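PDB 3MYX: (S)-ureidoglycine aminohydrolase cupin domain-containing protein, which is of unknown function but has a cupin fold and probably belongs with the (S)-ureidoglycine aminohydrolase and EutQ-like cupins. Local coordinates for residues D31-T39 against A48-T56; Q4-R12 against V217-W225. All blocks are in the same frame, centred on the assembly; numbering follows the deposited sequence.

Contact 1 of 2, residues D31-T39 against A48-T56; sequences DPFDSGRRT and AAGIVEFGT
Phe-33 drives the edge of its ring into the face of Phe-54, a T-shaped stack with planes at 89° and Phe-33 CE1 over the centre of its partner. Val-52 comes over one face of the same Phe-33 ring, its CG1 making a CH-pi contact 4.3 Å from the centroid; with CG1 anti to the backbone N (chi1 173°), CG2 is left to meet Arg-37 NH1 obliquely at 3.6 Å. Beneath these side chains strands 37-39 and 47-54 are neighbours in the antiparallel sheet of the N-terminal half, which also contains 109-116; Arg-38 and Ile-51 exchange two backbone bonds while Glu-53 N reaches Gly-36 O.

Arg-38 projects from the other face of the sheet. Its NE and NH2 grip Ser-35 O side-on, both to that one atom, and Glu-53 crosses over a face of the guanidinium. Arg-38 NH1 and Glu-53 OE2, 3.5 Å apart, form a salt bridge in which the oxygen lies well out of the guanidinium plane. The chemistry thus separates the two arginines: Arg-37 is bonded side-on to Asp-31 through NE and NH2 and salt-bridged through NH1 to Glu-67, whereas Arg-38 meets its acid by charge without a directed N-H.

Contact 2 of 2, residues Q4-R12 against V217-W225; sequences QPTVLLLAR and VAQGAPCKW
Val-7 and Val-217 lie side by side at the apolar centre, pointing the same way, with Val-7 CG2 4.0 Å from Val-217 CG1. They form a non-hydrogen-bonded antiparallel pair where the N-terminal strand 7-11 adds itself as an outermost strand to the sheet of the C-terminal cupin domain. With CG1 anti to the backbone N (chi1 175°), Val-7 turns its other branch to the turn and strand that follow Val-217: CG2 also touches Cys-223 SG, in the conformer described, and approaches the methyl of Ala-221. Leu-201 and Leu-207, from the neighbouring strands 197-201 and 206-209, continue this hydrophobic cluster around Val-7.

Further out, the chain 218-221 makes a type II beta turn, closed by Ala-221 N to Ala-218 O, and the N-terminal residues run along it. Ala-221 sets its CB against the backbone of Thr-6, 3.5 Å from the carbonyl carbon. Pro-5 lays one side of its ring on the turn: CB meets the methyl of Ala-218 at 3.8 Å, and CG rests near the carbonyl carbon of Gly-220. Gly-220 has a positive phi (91°), the conformation usual for the third residue of such a turn.

The polar edge is backbone. Pro-5 O receives a CA-H...O contact from Ala-221, while the side chain of Gln-219 leaves its backbone away from 4-12 and, in the conformer modelled, NE2 is hydrogen-bonded to Lys-185 O. A single hydrogen bond joins the segments: Ala-218 N to Thr-6 O, 3.2 Å long and nearly straight at 170°.

How the contacts relate
From the N terminus, segment 4-12 leads into the first half of the chain, where contact 1 closes a short loop: only eight residues separate 31-39 from 48-56, so it joins sequence neighbours within the N-terminal sheet. Contact 2 closes far later, when 217-225 returns to 4-12 after 204 residues; contact 1 is therefore nested inside its loop and the two do not cross. Contact 2 ties the start of the chain to the later half, while contact 1 stays within the earlier one, in a chain whose two sets of sheets are consistent with a bicupin. Their centres are about 20 Å apart, yet segments 4-12 and 48-56 touch where Leu-10 CD1 lies 3.6 Å from Gly-50 O.

Contact 1 of 2, residues D31-T39 against A48-T56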
# COMPACT_ATOMS: atom_id res chain seq x y z
N ASP A 31 -6.57 3.43 -17.38
CA ASP A 31 -5.78 2.36 -16.73
C ASP A 31 -5.07 1.55 -17.81
O ASP A 31 -5.70 1.04 -18.73
CB ASP A 31 -6.72 1.45 -15.95
CG ASP A 31 -6.01 0.58 -14.93
OD1 ASP A 31 -4.77 0.41 -15.01
OD2 ASP A 31 -6.73 0.03 -14.06
N PRO A 32 -3.74 1.38 -17.71
CA PRO A 32 -3.06 0.50 -18.66
C PRO A 32 -3.34 -0.99 -18.43
O PRO A 32 -3.04 -1.81 -19.31
CB PRO A 32 -1.57 0.81 -18.43
CG PRO A 32 -1.49 1.51 -17.19
CD PRO A 32 -2.80 2.05 -16.79
N PHE A 33 -3.85 -1.34 -17.25
CA PHE A 33 -4.21 -2.71 -16.90
C PHE A 33 -5.71 -2.89 -17.07
O PHE A 33 -6.48 -1.93 -17.01
CB PHE A 33 -3.75 -3.06 -15.48
CG PHE A 33 -2.26 -3.06 -15.34
CD1 PHE A 33 -1.53 -4.16 -15.76
CD2 PHE A 33 -1.58 -1.96 -14.82
CE1 PHE A 33 -0.14 -4.17 -15.66
CE2 PHE A 33 -0.20 -1.96 -14.71
CZ PHE A 33 0.52 -3.06 -15.14
N ASP A 34 -6.12 -4.12 -17.31
CA ASP A 34 -7.54 -4.42 -17.53
C ASP A 34 -7.85 -5.78 -16.90
O ASP A 34 -8.25 -5.81 -15.75
CB ASP A 34 -7.94 -4.28 -19.01
CG ASP A 34 -6.89 -4.77 -19.97
OD1 ASP A 34 -6.81 -5.99 -20.18
OD2 ASP A 34 -6.14 -3.93 -20.54
N SER A 35 -7.63 -6.88 -17.62
CA SER A 35 -7.94 -8.20 -17.07
C SER A 35 -7.11 -8.51 -15.82
O SER A 35 -7.56 -9.23 -14.93
CB SER A 35 -7.73 -9.32 -18.12
OG SER A 35 -6.40 -9.40 -18.58
N GLY A 36 -5.91 -7.95 -15.77
CA GLY A 36 -5.02 -8.14 -14.63
C GLY A 36 -5.30 -7.27 -13.43
O GLY A 36 -4.76 -7.52 -12.35
N ARG A 37 -6.12 -6.23 -13.60
CA ARG A 37 -6.43 -5.29 -12.53
C ARG A 37 -7.57 -5.81 -11.68
O ARG A 37 -8.67 -6.04 -12.19
CB ARG A 37 -6.78 -3.91 -13.12
CG ARG A 37 -7.19 -2.87 -12.07
CD ARG A 37 -6.01 -2.32 -11.28
NE ARG A 37 -5.25 -1.36 -12.06
CZ ARG A 37 -4.14 -0.76 -11.65
NH1 ARG A 37 -3.59 -1.08 -10.50
NH2 ARG A 37 -3.56 0.14 -12.42
N ARG A 38 -7.31 -5.99 -10.39
CA ARG A 38 -8.28 -6.54 -9.44
C ARG A 38 -8.42 -5.54 -8.32
O ARG A 38 -7.55 -5.44 -7.44
CB ARG A 38 -7.82 -7.91 -8.92
CG ARG A 38 -7.29 -8.85 -9.98
CD ARG A 38 -8.33 -9.24 -10.99
NE ARG A 38 -7.72 -9.96 -12.10
CZ ARG A 38 -7.38 -11.25 -12.08
NH1 ARG A 38 -7.61 -11.98 -10.99
NH2 ARG A 38 -6.81 -11.81 -13.15
N THR A 39 -9.49 -4.75 -8.37
CA THR A 39 -9.64 -3.62 -7.46
C THR A 39 -10.54 -3.99 -6.29
O THR A 39 -11.66 -4.44 -6.48
CB THR A 39 -10.20 -2.42 -8.23
OG1 THR A 39 -9.26 -2.09 -9.27
CG2 THR A 39 -10.41 -1.24 -7.32
N ALA A 48 -7.47 4.14 -5.07
CA ALA A 48 -7.81 2.76 -5.39
C ALA A 48 -6.77 1.82 -4.78
O ALA A 48 -5.59 2.17 -4.64
CB ALA A 48 -7.86 2.54 -6.91
N ALA A 49 -7.21 0.63 -4.42
CA ALA A 49 -6.33 -0.39 -3.87
C ALA A 49 -6.78 -1.77 -4.31
O ALA A 49 -7.96 -2.00 -4.53
CB ALA A 49 -6.26 -0.30 -2.32
N GLY A 50 -5.83 -2.69 -4.43
CA GLY A 50 -6.16 -4.03 -4.86
C GLY A 50 -4.90 -4.81 -5.17
O GLY A 50 -3.86 -4.60 -4.54
N ILE A 51 -5.04 -5.72 -6.13
CA ILE A 51 -3.90 -6.48 -6.64
C ILE A 51 -3.89 -6.45 -8.17
O ILE A 51 -4.90 -6.17 -8.83
CB ILE A 51 -3.87 -7.94 -6.09
CG1 ILE A 51 -5.07 -8.74 -6.62
CG2 ILE A 51 -3.79 -7.94 -4.55
CD1 ILE A 51 -5.07 -10.22 -6.25
N VAL A 52 -2.71 -6.68 -8.72
CA VAL A 52 -2.52 -6.86 -10.15
C VAL A 52 -1.88 -8.24 -10.36
O VAL A 52 -0.92 -8.59 -9.67
CB VAL A 52 -1.64 -5.77 -10.78
CG1 VAL A 52 -1.33 -6.10 -12.24
CG2 VAL A 52 -2.34 -4.42 -10.66
N GLU A 53 -2.46 -9.01 -11.27
CA GLU A 53 -1.88 -10.26 -11.74
C GLU A 53 -1.41 -10.01 -13.17
O GLU A 53 -2.20 -9.62 -14.02
CB GLU A 53 -2.93 -11.38 -11.68
CG GLU A 53 -3.41 -11.64 -10.26
CD GLU A 53 -4.35 -12.81 -10.09
OE1 GLU A 53 -4.51 -13.60 -11.03
OE2 GLU A 53 -4.92 -12.93 -9.00
N PHE A 54 -0.14 -10.24 -13.44
CA PHE A 54 0.41 -9.94 -14.75
C PHE A 54 1.64 -10.80 -15.01
O PHE A 54 2.33 -11.21 -14.07
CB PHE A 54 0.75 -8.45 -14.81
CG PHE A 54 0.76 -7.88 -16.20
CD1 PHE A 54 -0.41 -7.78 -16.93
CD2 PHE A 54 1.93 -7.38 -16.76
CE1 PHE A 54 -0.42 -7.23 -18.20
CE2 PHE A 54 1.92 -6.81 -18.04
CZ PHE A 54 0.76 -6.75 -18.75
N GLY A 55 1.89 -11.09 -16.28
CA GLY A 55 2.94 -12.02 -16.64
C GLY A 55 3.69 -11.72 -17.92
O GLY A 55 4.37 -12.59 -18.45
N THR A 56 3.58 -10.48 -18.41
CA THR A 56 4.22 -10.03 -19.62
C THR A 56 4.80 -8.61 -19.37
O THR A 56 4.81 -8.13 -18.25
CB THR A 56 3.17 -10.08 -20.79
OG1 THR A 56 2.02 -9.31 -20.44
CG2 THR A 56 2.72 -11.53 -21.08

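Contact 2 of 2, residues Q4-R12 against V217-W225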
# COMPACT_ATOMS: atom_id res chain seq x y z
N GLN A 4 -19.37 2.44 2.53
CA GLN A 4 -19.20 1.64 3.77
C GLN A 4 -17.72 1.29 3.95
O GLN A 4 -17.34 0.12 3.81
CB GLN A 4 -20.03 0.36 3.67
N PRO A 5 -16.87 2.30 4.26
CA PRO A 5 -15.41 2.07 4.31
C PRO A 5 -15.05 0.97 5.29
O PRO A 5 -15.58 0.92 6.39
CB PRO A 5 -14.85 3.42 4.77
CG PRO A 5 -15.97 4.13 5.41
CD PRO A 5 -17.21 3.67 4.68
N THR A 6 -14.15 0.09 4.89
CA THR A 6 -13.76 -1.02 5.74
C THR A 6 -12.27 -1.32 5.60
O THR A 6 -11.53 -0.62 4.88
CB THR A 6 -14.62 -2.27 5.44
OG1 THR A 6 -14.51 -3.21 6.54
CG2 THR A 6 -14.23 -2.91 4.12
N VAL A 7 -11.85 -2.34 6.35
CA VAL A 7 -10.50 -2.87 6.36
C VAL A 7 -10.51 -4.10 5.46
O VAL A 7 -11.34 -5.01 5.65
CB VAL A 7 -10.06 -3.23 7.80
CG1 VAL A 7 -8.70 -3.89 7.81
CG2 VAL A 7 -10.11 -1.99 8.71
N LEU A 8 -9.60 -4.11 4.49
CA LEU A 8 -9.56 -5.15 3.46
C LEU A 8 -8.19 -5.78 3.36
O LEU A 8 -7.22 -5.11 3.03
CB LEU A 8 -9.93 -4.54 2.11
CG LEU A 8 -11.33 -3.91 2.05
CD1 LEU A 8 -11.52 -3.08 0.80
CD2 LEU A 8 -12.41 -5.00 2.19
N LEU A 9 -8.13 -7.08 3.63
CA LEU A 9 -6.90 -7.84 3.43
C LEU A 9 -6.74 -8.03 1.91
O LEU A 9 -7.62 -8.58 1.25
CB LEU A 9 -6.95 -9.19 4.18
CG LEU A 9 -5.64 -9.81 4.70
CD1 LEU A 9 -4.57 -9.87 3.64
CD2 LEU A 9 -5.09 -9.08 5.94
N LEU A 10 -5.63 -7.53 1.35
CA LEU A 10 -5.40 -7.61 -0.10
C LEU A 10 -4.67 -8.90 -0.49
O LEU A 10 -5.01 -9.52 -1.49
CB LEU A 10 -4.62 -6.39 -0.60
CG LEU A 10 -5.25 -5.02 -0.34
CD1 LEU A 10 -4.42 -3.95 -1.03
CD2 LEU A 10 -6.72 -4.97 -0.81
N ALA A 11 -3.65 -9.27 0.27
CA ALA A 11 -2.92 -10.49 -0.01
C ALA A 11 -2.22 -10.99 1.24
O ALA A 11 -1.71 -10.21 2.03
CB ALA A 11 -1.89 -10.26 -1.12
N ARG A 12 -2.21 -12.31 1.39
CA ARG A 12 -1.46 -12.98 2.44
C ARG A 12 -0.07 -13.32 1.94
O ARG A 12 0.14 -13.56 0.74
CB ARG A 12 -2.14 -14.29 2.83
CG ARG A 12 -3.48 -14.16 3.50
CD ARG A 12 -3.33 -13.62 4.88
NE ARG A 12 -4.56 -13.72 5.64
CZ ARG A 12 -4.75 -13.20 6.84
NH1 ARG A 12 -3.79 -12.52 7.45
NH2 ARG A 12 -5.92 -13.34 7.44
N VAL A 217 -6.70 -0.01 4.62
CA VAL A 217 -7.69 0.58 5.52
C VAL A 217 -8.23 1.85 4.88
O VAL A 217 -7.51 2.83 4.71
CB VAL A 217 -7.09 0.90 6.90
CG1 VAL A 217 -8.19 1.41 7.83
CG2 VAL A 217 -6.41 -0.34 7.51
N ALA A 218 -9.48 1.83 4.46
CA ALA A 218 -10.09 2.99 3.84
C ALA A 218 -10.29 4.11 4.84
O ALA A 218 -10.58 3.87 6.02
CB ALA A 218 -11.44 2.60 3.20
N GLN A 219 -10.17 5.34 4.37
CA GLN A 219 -10.51 6.49 5.18
C GLN A 219 -11.94 6.32 5.71
O GLN A 219 -12.87 6.02 4.94
CB GLN A 219 -10.40 7.77 4.35
CG GLN A 219 -10.63 9.06 5.13
CD GLN A 219 -10.43 10.30 4.28
OE1 GLN A 219 -10.87 10.35 3.13
NE2 GLN A 219 -9.77 11.30 4.85
N GLY A 220 -12.10 6.52 7.01
CA GLY A 220 -13.40 6.37 7.66
C GLY A 220 -13.68 4.98 8.19
O GLY A 220 -14.64 4.79 8.93
N ALA A 221 -12.87 3.99 7.83
CA ALA A 221 -13.11 2.62 8.29
C ALA A 221 -12.86 2.53 9.79
O ALA A 221 -11.76 2.87 10.25
CB ALA A 221 -12.22 1.63 7.56
N PRO A 222 -13.87 2.08 10.57
CA PRO A 222 -13.57 1.86 11.98
C PRO A 222 -12.62 0.70 12.15
O PRO A 222 -12.80 -0.37 11.57
CB PRO A 222 -14.94 1.53 12.59
CG PRO A 222 -15.92 2.19 11.68
CD PRO A 222 -15.32 2.02 10.31
N CYS A 223 -11.62 0.93 12.98
CA CYS A 223 -10.51 0.02 13.14
C CYS A 223 -9.92 0.21 14.54
O CYS A 223 -9.58 1.36 14.83
CB CYS A 223 -9.49 0.45 12.08
SG CYS A 223 -8.04 -0.54 11.85
N LYS A 224 -9.73 -0.86 15.30
CA LYS A 224 -8.93 -0.88 16.51
C LYS A 224 -7.59 -1.52 16.16
O LYS A 224 -7.57 -2.50 15.46
CB LYS A 224 -9.64 -1.71 17.56
CG LYS A 224 -8.94 -1.78 18.89
CD LYS A 224 -9.59 -2.82 19.77
CE LYS A 224 -8.77 -3.07 21.01
NZ LYS A 224 -8.62 -1.83 21.81
N TRP A 225 -6.50 -0.94 16.65
CA TRP A 225 -5.16 -1.50 16.48
C TRP A 225 -4.70 -2.10 17.80
O TRP A 225 -4.74 -1.41 18.84
CB TRP A 225 -4.19 -0.40 16.08
CG TRP A 225 -2.72 -0.77 16.10
CD1 TRP A 225 -1.96 -1.05 17.20
CD2 TRP A 225 -1.84 -0.89 14.97
NE1 TRP A 225 -0.67 -1.34 16.82
CE2 TRP A 225 -0.56 -1.22 15.47
CE3 TRP A 225 -1.99 -0.72 13.59
CZ2 TRP A 225 0.53 -1.44 14.64
CZ3 TRP A 225 -0.90 -0.94 12.77
CH2 TRP A 225 0.35 -1.28 13.30